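Local coordinates for protein phospholyase (Arthrobacter aurescens, PDB 5G4I) that is a pyridoxal-phosphate-dependent phospholyase of the class III aminotransferase family, eliminating phosphate from a phosphorylated amino alcohol, probably ethanolamine phosphate, at residues Ala21-Tyr24 against His30-Leu33; Ala131-Gly136 against Asp300-His305; Arg395-Leu400 against Glu432-Ser437. One frame throughout, in Å; residues are numbered along the deposited sequence. Where two conformers were deposited one is given.

How the interactions relate
The three contacts lie toward the periphery of one subunit, each centred about 25 Å from the middle of the chain, and within the chain none touches another. Interactions 1 and 2 both meet the second subunit: His30 hydrogen-bonds Asp300 of the neighbouring subunit, at least in one of that residue's two conformers, linking the two interactions across the dimer, although within a chain their centres are 41 Å apart. Interaction 3, in the C-terminal part, comes within about 10 Å of interaction 1 (nearest atoms) and is 51 Å from interaction 2 between centres. Pro32 of interaction 1 and Phe302 of interaction 2 have side chains about 10 and 13 Å from a bound pyridoxal phosphate.

Interaction 1. Residues Ala21-Tyr24 against His30-Leu33; sequences ARRY and HSPL
Arg23 stretches from the short helix 19-24 to the loop 30-33, with CG anti to its own N (chi1 178°) and the chain extended as far as NE, which carries the guanidinium out to Ser31, Pro32 and Leu33. Its direct polar contact is weak: Arg23 NH2 donates to Ser31 O at 3.3 Å, the oxygen lying near the guanidinium plane. Two waters add to it. One takes the NE hydrogen of Arg23 at 2.8 Å and donates to Ser31 O, giving that carbonyl a second, relayed link to the same arginine. The other bonds Ser31 OG, receives a weak bond from Arg23 NH2 and donates to Pro32 O at 2.7 Å. NH1 of Arg23 donates to Thr89 O of the second subunit. This N-terminal helix and loop, leading into strand 41-45, thus lie at the dimer interface of a fold type I pyridoxal-phosphate enzyme, and Arg22 adds a salt bridge to Glu101 of the second subunit. Apolar contact comes from Leu33, whose side chain runs counter to that of Arg23. Leu33 CD2 sits 3.4 Å above the centre of one guanidinium face of Arg23. Leu33 CD1 comes within 4.1 Å of Tyr24 OH and lies 4.3 Å from Tyr24 CE1. Leu33 also packs on Thr89 of the second subunit.

Interaction 2. Residues Ala131-Gly136 against Asp300-His305; sequences ARQHTG and DEFGRH
The helical segments bearing Gln133 and Phe302 cross at 93°, with axes 10.5 Å apart at their closest approach, and His134 and Phe302 have the nearest CA atoms. Gln133 extends beyond CG and crosses the Phe302 side chain at about a right angle, with amide and ring planes 34° apart. Gln133 OE1 is 3.7 Å from Phe302 CD1, and Gln133 NE2 is 3.8 Å from Phe302 CE1. Phe302 also packs on Leu126, Arg129 and Ile130, so the ring lies against helix 120-135 over more than a turn. The amide has polar partners at both atoms: Gln133 OE1 accepts from Asn306 ND2 and, at 2.8 Å, from a water that also bonds His305 ND1 in the plane of that ring, while Gln133 NE2 donates to Glu165 of the second subunit. With an alanine here, Glu165 of the second subunit would probably lose its amide partner, the water at His305 one of its mates, and a gap would open beside Phe302. A second water-mediated link runs through Glu301, whose CG is anti to the backbone N (chi1 173°) and whose chain, extended beyond it, points the carboxylate at the last turn of helix 120-135. Glu301 OE2 accepts from two waters, at 3.0 and 2.8 Å, which also donate to Gln133 O and His134 O respectively. Just beyond, Gly136 leaves the helix with positive phi, and Thr135 N and OG1 grip Ala131 O from opposite faces of its plane. Both helices belong to the large domain of the type I fold: helix 120-135 starts at the pyridoxal-phosphate-binding Gly120 and Ser121, and helix 296-305 follows strand 290-294, the antiparallel strand of the seven-stranded sheet characteristic of this fold.

Interaction 3. Residues Arg395-Leu400 against Glu432-Ser437; sequences RERGVL and ELSLAS
Arg397 lays one face of its guanidinium against the helix backbone at Leu433 and Ser434. From CB the chain sets out with CG anti to the carbonyl carbon (chi1 -66°) and runs extended to NE. Arg397 NE lies 4.0 Å from Ser434 CB and forms a salt bridge with Asp393, which also accepts from Ser434 OG, so one carboxylate serves both sides of the contact. Arg397 CZ follows at 3.9 Å from Leu433 CB, and Arg397 NH1 comes within 3.7 Å of that same CB; Gln430 OE1 takes a hydrogen from NH1. At the far tip, Arg397 NH2 is 3.9 Å from Leu433 O and donates in its own plane to a water at 3.0 Å, which bonds Ser437 OG in one of that residue's two conformers. Over the face, Leu433 C and Ser434 N each stand 3.8 Å above the guanidinium plane of Arg397, displaced toward the rim. The arginine starts just before Gly398, whose positive phi (91°) belongs to a Schellman motif: its N bonds Arg395 O as helix 384-396 gives way to strand 399-404. The contact therefore joins two C-terminal helices by packing of the guanidinium face on backbone and, in that conformer, a bridging water, with no direct hydrogen bond across it. Asp393 and Gln430 probably fix the rotation of the guanidinium, and its charge near carbonyls late in helix 421-436 is likely to be favourable.

Interaction 1. Residues Ala21-Tyr24 against His30-Leu33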
ATOM      1  N   ALA A  21     -21.482 -13.409  10.893  1.00 16.56           N
ATOM      2  CA  ALA A  21     -20.705 -14.248  11.782  1.00 15.26           C
ATOM      3  C   ALA A  21     -19.411 -14.813  11.128  1.00 13.82           C
ATOM      4  O   ALA A  21     -18.356 -14.862  11.803  1.00 14.41           O
ATOM      5  CB  ALA A  21     -21.584 -15.420  12.302  1.00 17.86           C
ATOM      6  N   ARG A  22     -19.508 -15.182   9.843  1.00 13.83           N
ATOM      7  CA  ARG A  22     -18.350 -15.692   9.081  1.00 15.45           C
ATOM      8  C   ARG A  22     -17.242 -14.582   8.974  1.00 12.90           C
ATOM      9  O   ARG A  22     -16.035 -14.876   9.120  1.00 15.53           O
ATOM     10  CB  ARG A  22     -18.690 -16.208   7.736  1.00 15.72           C
ATOM     11  CG  ARG A  22     -19.549 -17.524   7.787  1.00 19.15           C
ATOM     12  CD  ARG A  22     -20.165 -17.894   6.469  1.00 17.57           C
ATOM     13  NE  ARG A  22     -19.178 -17.971   5.372  1.00 18.99           N
ATOM     14  CZ  ARG A  22     -19.434 -17.714   4.074  1.00 20.92           C
ATOM     15  NH1 ARG A  22     -20.680 -17.396   3.609  1.00 24.36           N
ATOM     16  NH2 ARG A  22     -18.430 -17.785   3.207  1.00 24.23           N
ATOM     17  N   ARG A  23     -17.682 -13.350   8.790  1.00 14.07           N
ATOM     18  CA  ARG A  23     -16.763 -12.185   8.850  1.00 14.08           C
ATOM     19  C   ARG A  23     -16.081 -12.007  10.154  1.00 13.83           C
ATOM     20  O   ARG A  23     -14.833 -11.825  10.281  1.00 14.70           O
ATOM     21  CB  ARG A  23     -17.545 -10.919   8.436  1.00 13.93           C
ATOM     22  CG  ARG A  23     -16.700  -9.636   8.499  1.00 14.03           C
ATOM     23  CD  ARG A  23     -17.567  -8.460   8.304  1.00 15.49           C
ATOM     24  NE  ARG A  23     -16.900  -7.154   8.554  1.00 14.03           N
ATOM     25  CZ  ARG A  23     -16.655  -6.173   7.623  1.00 14.94           C
ATOM     26  NH1 ARG A  23     -16.934  -6.377   6.336  1.00 15.02           N
ATOM     27  NH2 ARG A  23     -16.119  -4.994   8.069  1.00 13.66           N
ATOM     28  N   TYR A  24     -16.845 -12.041  11.240  1.00 14.58           N
ATOM     29  CA  TYR A  24     -16.277 -11.811  12.559  1.00 15.33           C
ATOM     30  C   TYR A  24     -15.270 -12.904  12.963  1.00 14.64           C
ATOM     31  O   TYR A  24     -14.333 -12.624  13.721  1.00 17.46           O
ATOM     32  CB  TYR A  24     -17.413 -11.680  13.610  1.00 15.92           C
ATOM     33  CG  TYR A  24     -18.215 -10.424  13.613  1.00 17.04           C
ATOM     34  CD1 TYR A  24     -17.957  -9.334  12.762  1.00 16.67           C
ATOM     35  CD2 TYR A  24     -19.339 -10.302  14.452  1.00 20.27           C
ATOM     36  CE1 TYR A  24     -18.734  -8.159  12.769  1.00 18.07           C
ATOM     37  CE2 TYR A  24     -20.114  -9.140  14.430  1.00 21.86           C
ATOM     38  CZ  TYR A  24     -19.777  -8.057  13.641  1.00 21.87           C
ATOM     39  OH  TYR A  24     -20.568  -6.871  13.622  1.00 23.86           O
ATOM     40  N   HIS A  30     -14.022  -5.806  14.895  1.00 14.33           N
ATOM     41  CA  HIS A  30     -13.684  -4.401  15.017  1.00 13.21           C
ATOM     42  C   HIS A  30     -13.630  -3.631  13.681  1.00 14.34           C
ATOM     43  O   HIS A  30     -13.999  -2.447  13.633  1.00 16.46           O
ATOM     44  CB  HIS A  30     -12.366  -4.232  15.771  1.00 14.16           C
ATOM     45  CG  HIS A  30     -12.363  -4.916  17.115  1.00 16.59           C
ATOM     46  ND1 HIS A  30     -13.186  -4.502  18.128  1.00 20.46           N
ATOM     47  CD2 HIS A  30     -11.698  -5.992  17.584  1.00 19.63           C
ATOM     48  CE1 HIS A  30     -13.031  -5.294  19.181  1.00 21.70           C
ATOM     49  NE2 HIS A  30     -12.157  -6.233  18.863  1.00 20.97           N
ATOM     50  N   SER A  31     -13.238  -4.319  12.582  1.00 13.13           N
ATOM     51  CA  SER A  31     -13.154  -3.656  11.251  1.00 13.18           C
ATOM     52  C   SER A  31     -14.518  -3.011  10.947  1.00 13.91           C
ATOM     53  O   SER A  31     -15.584  -3.687  11.087  1.00 14.38           O
ATOM     54  CB  SER A  31     -12.743  -4.655  10.211  1.00 14.27           C
ATOM     55  OG  SER A  31     -12.501  -4.020   8.944  1.00 14.46           O
ATOM     56  N   PRO A  32     -14.571  -1.714  10.675  1.00 13.47           N
ATOM     57  CA  PRO A  32     -15.861  -1.014  10.791  1.00 13.12           C
ATOM     58  C   PRO A  32     -16.949  -1.415   9.755  1.00 14.81           C
ATOM     59  O   PRO A  32     -16.619  -1.747   8.569  1.00 13.57           O
ATOM     60  CB  PRO A  32     -15.459   0.497  10.620  1.00 13.07           C
ATOM     61  CG  PRO A  32     -14.106   0.425   9.892  1.00 13.82           C
ATOM     62  CD  PRO A  32     -13.439  -0.773  10.468  1.00 14.19           C
ATOM     63  N   LEU A  33     -18.220  -1.323  10.172  1.00 14.40           N
ATOM     64  CA  LEU A  33     -19.381  -1.474   9.314  1.00 13.20           C
ATOM     65  C   LEU A  33     -20.348  -0.324   9.515  1.00 14.58           C
ATOM     66  O   LEU A  33     -20.591   0.128  10.671  1.00 16.61           O
ATOM     67  CB  LEU A  33     -20.172  -2.778   9.633  1.00 14.96           C
ATOM     68  CG  LEU A  33     -19.486  -4.085   9.221  1.00 16.47           C
ATOM     69  CD1 LEU A  33     -20.115  -5.329   9.871  1.00 17.64           C
ATOM     70  CD2 LEU A  33     -19.587  -4.216   7.677  1.00 15.63           C
TER
HETATM   71  O   HOH W   1     -14.215  -2.408   7.419  1.00 14.16           O
HETATM   72  O   HOH W   2     -16.138  -6.505  11.215  1.00 15.77           O

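Interaction 2. Residues Ala131-Gly136 against Asp300-His305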
ATOM      1  N   ALA A 131      10.051  14.619   2.566  1.00 10.29           N
ATOM      2  CA  ALA A 131      10.174  15.900   3.243  1.00 10.08           C
ATOM      3  C   ALA A 131      11.190  15.844   4.382  1.00 10.29           C
ATOM      4  O   ALA A 131      12.035  16.808   4.550  1.00 11.24           O
ATOM      5  CB  ALA A 131       8.828  16.421   3.729  1.00 11.46           C
ATOM      6  N   ARG A 132      11.107  14.837   5.254  1.00 10.57           N
ATOM      7  CA  ARG A 132      12.057  14.745   6.464  1.00 11.59           C
ATOM      8  C   ARG A 132      13.489  14.696   5.930  1.00 10.74           C
ATOM      9  O   ARG A 132      14.414  15.427   6.483  1.00 12.83           O
ATOM     10  CB  ARG A 132      11.730  13.412   7.234  1.00 15.19           C
ATOM     11  CG  ARG A 132      12.141  13.318   8.627  1.00 16.39           C
ATOM     12  CD  ARG A 132      11.736  11.982   9.212  1.00 13.64           C
ATOM     13  NE  ARG A 132      10.311  11.687   9.115  1.00 12.79           N
ATOM     14  CZ  ARG A 132       9.738  10.722   8.368  1.00 11.38           C
ATOM     15  NH1 ARG A 132      10.421   9.918   7.644  1.00 11.44           N
ATOM     16  NH2 ARG A 132       8.403  10.628   8.437  1.00 11.28           N
ATOM     17  N   GLN A 133      13.798  13.935   4.895  1.00 11.13           N
ATOM     18  CA  GLN A 133      15.185  13.849   4.377  1.00 10.93           C
ATOM     19  C   GLN A 133      15.629  15.143   3.703  1.00 11.93           C
ATOM     20  O   GLN A 133      16.816  15.596   3.862  1.00 14.64           O
ATOM     21  CB  GLN A 133      15.349  12.727   3.346  1.00 11.39           C
ATOM     22  CG  GLN A 133      15.082  11.295   3.864  1.00 10.89           C
ATOM     23  CD  GLN A 133      15.504  10.196   2.905  1.00 11.39           C
ATOM     24  OE1 GLN A 133      16.148  10.478   1.848  1.00 12.20           O
ATOM     25  NE2 GLN A 133      15.156   8.940   3.200  1.00 12.41           N
ATOM     26  N   HIS A 134      14.736  15.822   2.979  1.00 11.07           N
ATOM     27  CA  HIS A 134      15.104  17.060   2.277  1.00 11.16           C
ATOM     28  C   HIS A 134      15.323  18.247   3.240  1.00 11.85           C
ATOM     29  O   HIS A 134      16.318  19.003   3.092  1.00 13.27           O
ATOM     30  CB  HIS A 134      13.958  17.486   1.321  1.00 11.57           C
ATOM     31  CG  HIS A 134      14.198  18.805   0.661  1.00 11.63           C
ATOM     32  ND1 HIS A 134      13.642  20.002   1.023  1.00 16.20           N
ATOM     33  CD2 HIS A 134      15.048  19.065  -0.353  1.00 11.32           C
ATOM     34  CE1 HIS A 134      14.152  20.980   0.253  1.00 13.03           C
ATOM     35  NE2 HIS A 134      15.009  20.428  -0.590  1.00 17.35           N
ATOM     36  N   THR A 135      14.459  18.397   4.240  1.00 12.09           N
ATOM     37  CA  THR A 135      14.459  19.538   5.148  1.00 13.09           C
ATOM     38  C   THR A 135      15.502  19.367   6.231  1.00 13.01           C
ATOM     39  O   THR A 135      15.971  20.421   6.812  1.00 15.57           O
ATOM     40  CB  THR A 135      13.109  19.777   5.792  1.00 11.63           C
ATOM     41  OG1 THR A 135      12.729  18.720   6.691  1.00 11.19           O
ATOM     42  CG2 THR A 135      12.034  20.109   4.737  1.00 12.61           C
ATOM     43  N   GLY A 136      15.857  18.122   6.594  1.00 13.22           N
ATOM     44  CA  GLY A 136      16.690  17.908   7.799  1.00 13.08           C
ATOM     45  C   GLY A 136      15.963  18.174   9.120  1.00 14.31           C
ATOM     46  O   GLY A 136      16.598  18.202  10.214  1.00 15.59           O
ATOM     47  N   ASP A 300      14.655  13.940  -7.951  1.00 12.05           N
ATOM     48  CA  ASP A 300      16.024  13.579  -8.256  0.50 12.79           C
ATOM     49  C   ASP A 300      16.875  13.406  -6.952  1.00 12.39           C
ATOM     50  O   ASP A 300      17.623  12.452  -6.828  1.00 13.04           O
ATOM     51  CB  ASP A 300      16.667  14.714  -9.105  0.50 13.78           C
ATOM     52  CG  ASP A 300      18.156  14.418  -9.498  0.50 15.13           C
ATOM     53  OD1 ASP A 300      18.346  13.508 -10.236  0.50 17.18           O
ATOM     54  OD2 ASP A 300      19.106  15.130  -9.054  0.50 17.43           O
ATOM     55  N   GLU A 301      16.714  14.302  -5.975  1.00 12.48           N
ATOM     56  CA  GLU A 301      17.426  14.240  -4.726  1.00 12.46           C
ATOM     57  C   GLU A 301      17.150  12.921  -3.986  1.00 12.89           C
ATOM     58  O   GLU A 301      18.020  12.229  -3.476  1.00 13.26           O
ATOM     59  CB  GLU A 301      17.116  15.462  -3.849  1.00 13.26           C
ATOM     60  CG  GLU A 301      17.701  15.381  -2.461  1.00 15.99           C
ATOM     61  CD  GLU A 301      17.281  16.529  -1.582  1.00 18.12           C
ATOM     62  OE1 GLU A 301      16.165  17.015  -1.653  1.00 18.00           O
ATOM     63  OE2 GLU A 301      18.124  17.001  -0.826  1.00 26.64           O
ATOM     64  N   PHE A 302      15.822  12.611  -3.909  1.00 11.40           N
ATOM     65  CA  PHE A 302      15.451  11.405  -3.134  1.00 12.16           C
ATOM     66  C   PHE A 302      15.992  10.135  -3.808  1.00 12.26           C
ATOM     67  O   PHE A 302      16.470   9.207  -3.097  1.00 12.40           O
ATOM     68  CB  PHE A 302      13.885  11.299  -2.985  1.00 10.94           C
ATOM     69  CG  PHE A 302      13.396  10.221  -2.034  1.00 11.28           C
ATOM     70  CD1 PHE A 302      13.455  10.383  -0.647  1.00 10.84           C
ATOM     71  CD2 PHE A 302      12.816   9.006  -2.558  1.00 11.02           C
ATOM     72  CE1 PHE A 302      12.951   9.381   0.180  1.00 11.63           C
ATOM     73  CE2 PHE A 302      12.362   8.036  -1.691  1.00 12.79           C
ATOM     74  CZ  PHE A 302      12.427   8.205  -0.373  1.00 12.68           C
ATOM     75  N   GLY A 303      15.929  10.064  -5.130  1.00 13.04           N
ATOM     76  CA  GLY A 303      16.505   8.869  -5.846  1.00 13.15           C
ATOM     77  C   GLY A 303      18.017   8.752  -5.814  1.00 13.31           C
ATOM     78  O   GLY A 303      18.540   7.648  -5.785  1.00 16.59           O
ATOM     79  N   ARG A 304      18.693   9.874  -5.685  1.00 13.12           N
ATOM     80  CA  ARG A 304      20.174   9.813  -5.511  1.00 15.43           C
ATOM     81  C   ARG A 304      20.521   9.260  -4.125  1.00 15.82           C
ATOM     82  O   ARG A 304      21.628   8.700  -3.977  1.00 17.64           O
ATOM     83  CB  ARG A 304      20.840  11.202  -5.657  1.00 16.80           C
ATOM     84  CG  ARG A 304      20.882  11.748  -7.075  1.00 20.70           C
ATOM     85  CD  ARG A 304      21.750  13.045  -7.184  1.00 24.50           C
ATOM     86  NE  ARG A 304      21.594  14.030  -6.103  1.00 31.76           N
ATOM     87  CZ  ARG A 304      20.783  15.100  -6.124  1.00 34.84           C
ATOM     88  NH1 ARG A 304      20.015  15.347  -7.177  1.00 35.45           N
ATOM     89  NH2 ARG A 304      20.730  15.939  -5.082  1.00 35.96           N
ATOM     90  N   HIS A 305      19.692   9.480  -3.117  1.00 14.50           N
ATOM     91  CA  HIS A 305      19.965   9.128  -1.739  1.00 14.97           C
ATOM     92  C   HIS A 305      19.351   7.785  -1.277  1.00 13.62           C
ATOM     93  O   HIS A 305      19.708   7.327  -0.135  1.00 13.71           O
ATOM     94  CB  HIS A 305      19.408  10.240  -0.812  1.00 17.95           C
ATOM     95  CG  HIS A 305      20.136  11.543  -0.894  1.00 20.32           C
ATOM     96  ND1 HIS A 305      19.581  12.705  -0.387  1.00 24.57           N
ATOM     97  CD2 HIS A 305      21.347  11.865  -1.390  1.00 26.57           C
ATOM     98  CE1 HIS A 305      20.454  13.699  -0.578  1.00 30.00           C
ATOM     99  NE2 HIS A 305      21.519  13.213  -1.201  1.00 25.58           N
TER
HETATM  100  O   HOH W   3      16.807  12.611   0.198  1.00 13.96           O
HETATM  101  O   HOH W   4      18.722  15.217   1.466  1.00 36.39           O
HETATM  102  O   HOH W   5      18.240  19.104   0.944  1.00 25.90           O

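Interaction 3. Residues Arg395-Leu400 against Glu432-Ser437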
ATOM      1  N   ARG A 395     -31.489   6.106   4.540  1.00 14.57           N
ATOM      2  CA  ARG A 395     -31.338   4.710   4.086  1.00 15.35           C
ATOM      3  C   ARG A 395     -32.686   4.028   3.802  1.00 14.50           C
ATOM      4  O   ARG A 395     -32.870   3.386   2.806  1.00 15.60           O
ATOM      5  CB  ARG A 395     -30.469   3.877   5.081  1.00 16.95           C
ATOM      6  CG  ARG A 395     -30.338   2.406   4.777  1.00 18.58           C
ATOM      7  CD  ARG A 395     -29.826   1.500   5.922  1.00 18.55           C
ATOM      8  NE  ARG A 395     -30.510   1.821   7.187  1.00 20.48           N
ATOM      9  CZ  ARG A 395     -31.791   1.473   7.461  1.00 20.35           C
ATOM     10  NH1 ARG A 395     -32.532   0.757   6.620  1.00 20.21           N
ATOM     11  NH2 ARG A 395     -32.299   1.813   8.619  1.00 20.69           N
ATOM     12  N   GLU A 396     -33.620   4.169   4.802  1.00 16.45           N
ATOM     13  CA  GLU A 396     -34.956   3.587   4.588  1.00 19.01           C
ATOM     14  C   GLU A 396     -35.669   4.108   3.333  1.00 17.41           C
ATOM     15  O   GLU A 396     -36.300   3.351   2.614  1.00 18.30           O
ATOM     16  CB  GLU A 396     -35.858   3.774   5.845  1.00 21.13           C
ATOM     17  CG  GLU A 396     -35.471   2.836   6.972  1.00 26.77           C
ATOM     18  CD  GLU A 396     -35.946   1.359   6.786  1.00 37.81           C
ATOM     19  OE1 GLU A 396     -36.969   1.051   6.077  1.00 47.87           O
ATOM     20  OE2 GLU A 396     -35.284   0.463   7.338  1.00 46.63           O
ATOM     21  N   ARG A 397     -35.395   5.379   3.033  1.00 15.02           N
ATOM     22  CA  ARG A 397     -35.898   6.056   1.824  1.00 15.74           C
ATOM     23  C   ARG A 397     -35.141   5.736   0.526  1.00 17.44           C
ATOM     24  O   ARG A 397     -35.504   6.164  -0.553  1.00 20.37           O
ATOM     25  CB  ARG A 397     -35.920   7.594   2.055  1.00 15.99           C
ATOM     26  CG  ARG A 397     -36.919   8.116   3.141  1.00 16.37           C
ATOM     27  CD  ARG A 397     -36.694   9.563   3.481  1.00 17.11           C
ATOM     28  NE  ARG A 397     -37.727  10.106   4.392  1.00 18.72           N
ATOM     29  CZ  ARG A 397     -38.957  10.466   4.010  1.00 21.92           C
ATOM     30  NH1 ARG A 397     -39.326  10.469   2.740  1.00 22.07           N
ATOM     31  NH2 ARG A 397     -39.814  10.883   4.948  1.00 22.80           N
ATOM     32  N   GLY A 398     -34.099   4.920   0.632  1.00 15.28           N
ATOM     33  CA  GLY A 398     -33.346   4.506  -0.534  1.00 15.24           C
ATOM     34  C   GLY A 398     -32.148   5.419  -0.875  1.00 13.50           C
ATOM     35  O   GLY A 398     -31.795   5.447  -2.063  1.00 14.43           O
ATOM     36  N   VAL A 399     -31.581   6.080   0.101  1.00 12.10           N
ATOM     37  CA  VAL A 399     -30.423   7.033  -0.187  1.00 13.27           C
ATOM     38  C   VAL A 399     -29.316   6.769   0.826  1.00 12.65           C
ATOM     39  O   VAL A 399     -29.534   6.831   2.031  1.00 14.50           O
ATOM     40  CB  VAL A 399     -30.847   8.531  -0.201  1.00 13.85           C
ATOM     41  CG1 VAL A 399     -29.668   9.423  -0.686  1.00 13.33           C
ATOM     42  CG2 VAL A 399     -32.082   8.745  -1.102  1.00 15.22           C
ATOM     43  N   LEU A 400     -28.073   6.574   0.334  1.00 12.85           N
ATOM     44  CA  LEU A 400     -26.903   6.361   1.202  1.00 12.46           C
ATOM     45  C   LEU A 400     -26.132   7.671   1.426  1.00 12.33           C
ATOM     46  O   LEU A 400     -25.627   8.243   0.463  1.00 13.21           O
ATOM     47  CB  LEU A 400     -25.938   5.285   0.580  1.00 14.15           C
ATOM     48  CG  LEU A 400     -26.582   3.960   0.225  1.00 15.20           C
ATOM     49  CD1 LEU A 400     -25.524   3.053  -0.449  1.00 18.21           C
ATOM     50  CD2 LEU A 400     -27.232   3.326   1.434  1.00 16.61           C
ATOM     51  N   GLU A 432     -35.270  16.863   2.454  1.00 14.91           N
ATOM     52  CA  GLU A 432     -36.333  17.765   2.992  1.00 15.75           C
ATOM     53  C   GLU A 432     -37.464  17.042   3.705  1.00 14.33           C
ATOM     54  O   GLU A 432     -37.838  17.502   4.796  1.00 17.25           O
ATOM     55  CB  GLU A 432     -36.940  18.620   1.886  1.00 17.35           C
ATOM     56  CG  GLU A 432     -35.934  19.624   1.392  1.00 17.99           C
ATOM     57  CD  GLU A 432     -36.689  20.958   0.826  1.00 22.03           C
ATOM     58  OE1 GLU A 432     -37.141  21.759   1.675  1.00 26.44           O
ATOM     59  OE2 GLU A 432     -36.711  21.063  -0.333  1.00 26.66           O
ATOM     60  N   LEU A 433     -37.938  15.955   3.154  1.00 14.62           N
ATOM     61  CA  LEU A 433     -38.969  15.166   3.804  1.00 16.62           C
ATOM     62  C   LEU A 433     -38.480  14.528   5.108  1.00 19.25           C
ATOM     63  O   LEU A 433     -39.190  14.489   6.154  1.00 19.61           O
ATOM     64  CB  LEU A 433     -39.542  14.155   2.845  1.00 15.39           C
ATOM     65  CG  LEU A 433     -40.292  14.742   1.608  1.00 15.87           C
ATOM     66  CD1 LEU A 433     -40.520  13.674   0.615  1.00 16.99           C
ATOM     67  CD2 LEU A 433     -41.575  15.511   1.973  1.00 18.22           C
ATOM     68  N   SER A 434     -37.246  14.049   5.111  1.00 16.83           N
ATOM     69  CA  SER A 434     -36.636  13.541   6.338  1.00 16.73           C
ATOM     70  C   SER A 434     -36.513  14.607   7.452  1.00 15.97           C
ATOM     71  O   SER A 434     -36.851  14.351   8.653  1.00 17.32           O
ATOM     72  CB  SER A 434     -35.286  12.837   5.932  1.00 16.27           C
ATOM     73  OG  SER A 434     -34.820  12.068   7.090  1.00 20.96           O
ATOM     74  N   LEU A 435     -36.002  15.785   7.167  1.00 15.18           N
ATOM     75  CA  LEU A 435     -35.895  16.926   8.066  1.00 16.51           C
ATOM     76  C   LEU A 435     -37.295  17.258   8.652  1.00 17.62           C
ATOM     77  O   LEU A 435     -37.447  17.527   9.883  1.00 19.40           O
ATOM     78  CB  LEU A 435     -35.264  18.137   7.420  1.00 18.13           C
ATOM     79  CG  LEU A 435     -33.747  18.045   7.239  1.00 18.85           C
ATOM     80  CD1 LEU A 435     -33.319  19.125   6.262  1.00 18.61           C
ATOM     81  CD2 LEU A 435     -32.958  18.200   8.518  1.00 19.47           C
ATOM     82  N   ALA A 436     -38.288  17.232   7.780  1.00 19.29           N
ATOM     83  CA  ALA A 436     -39.614  17.633   8.231  1.00 22.91           C
ATOM     84  C   ALA A 436     -40.165  16.625   9.236  1.00 24.60           C
ATOM     85  O   ALA A 436     -41.025  17.006  10.030  1.00 24.07           O
ATOM     86  CB  ALA A 436     -40.540  17.811   7.049  1.00 23.42           C
ATOM     87  N   SER A 437     -39.710  15.378   9.224  1.00 21.76           N
ATOM     88  CA  SER A 437     -40.125  14.342  10.150  0.50 23.47           C
ATOM     89  C   SER A 437     -39.471  14.422  11.552  1.00 23.36           C
ATOM     90  O   SER A 437     -39.871  13.658  12.478  1.00 27.09           O
ATOM     91  CB  SER A 437     -39.764  12.988   9.566  0.50 26.59           C
ATOM     92  OG  SER A 437     -40.715  12.575   8.640  0.50 31.18           O
TER
HETATM   93  O   HOH W   6     -39.214  10.280   7.818  1.00 25.91           O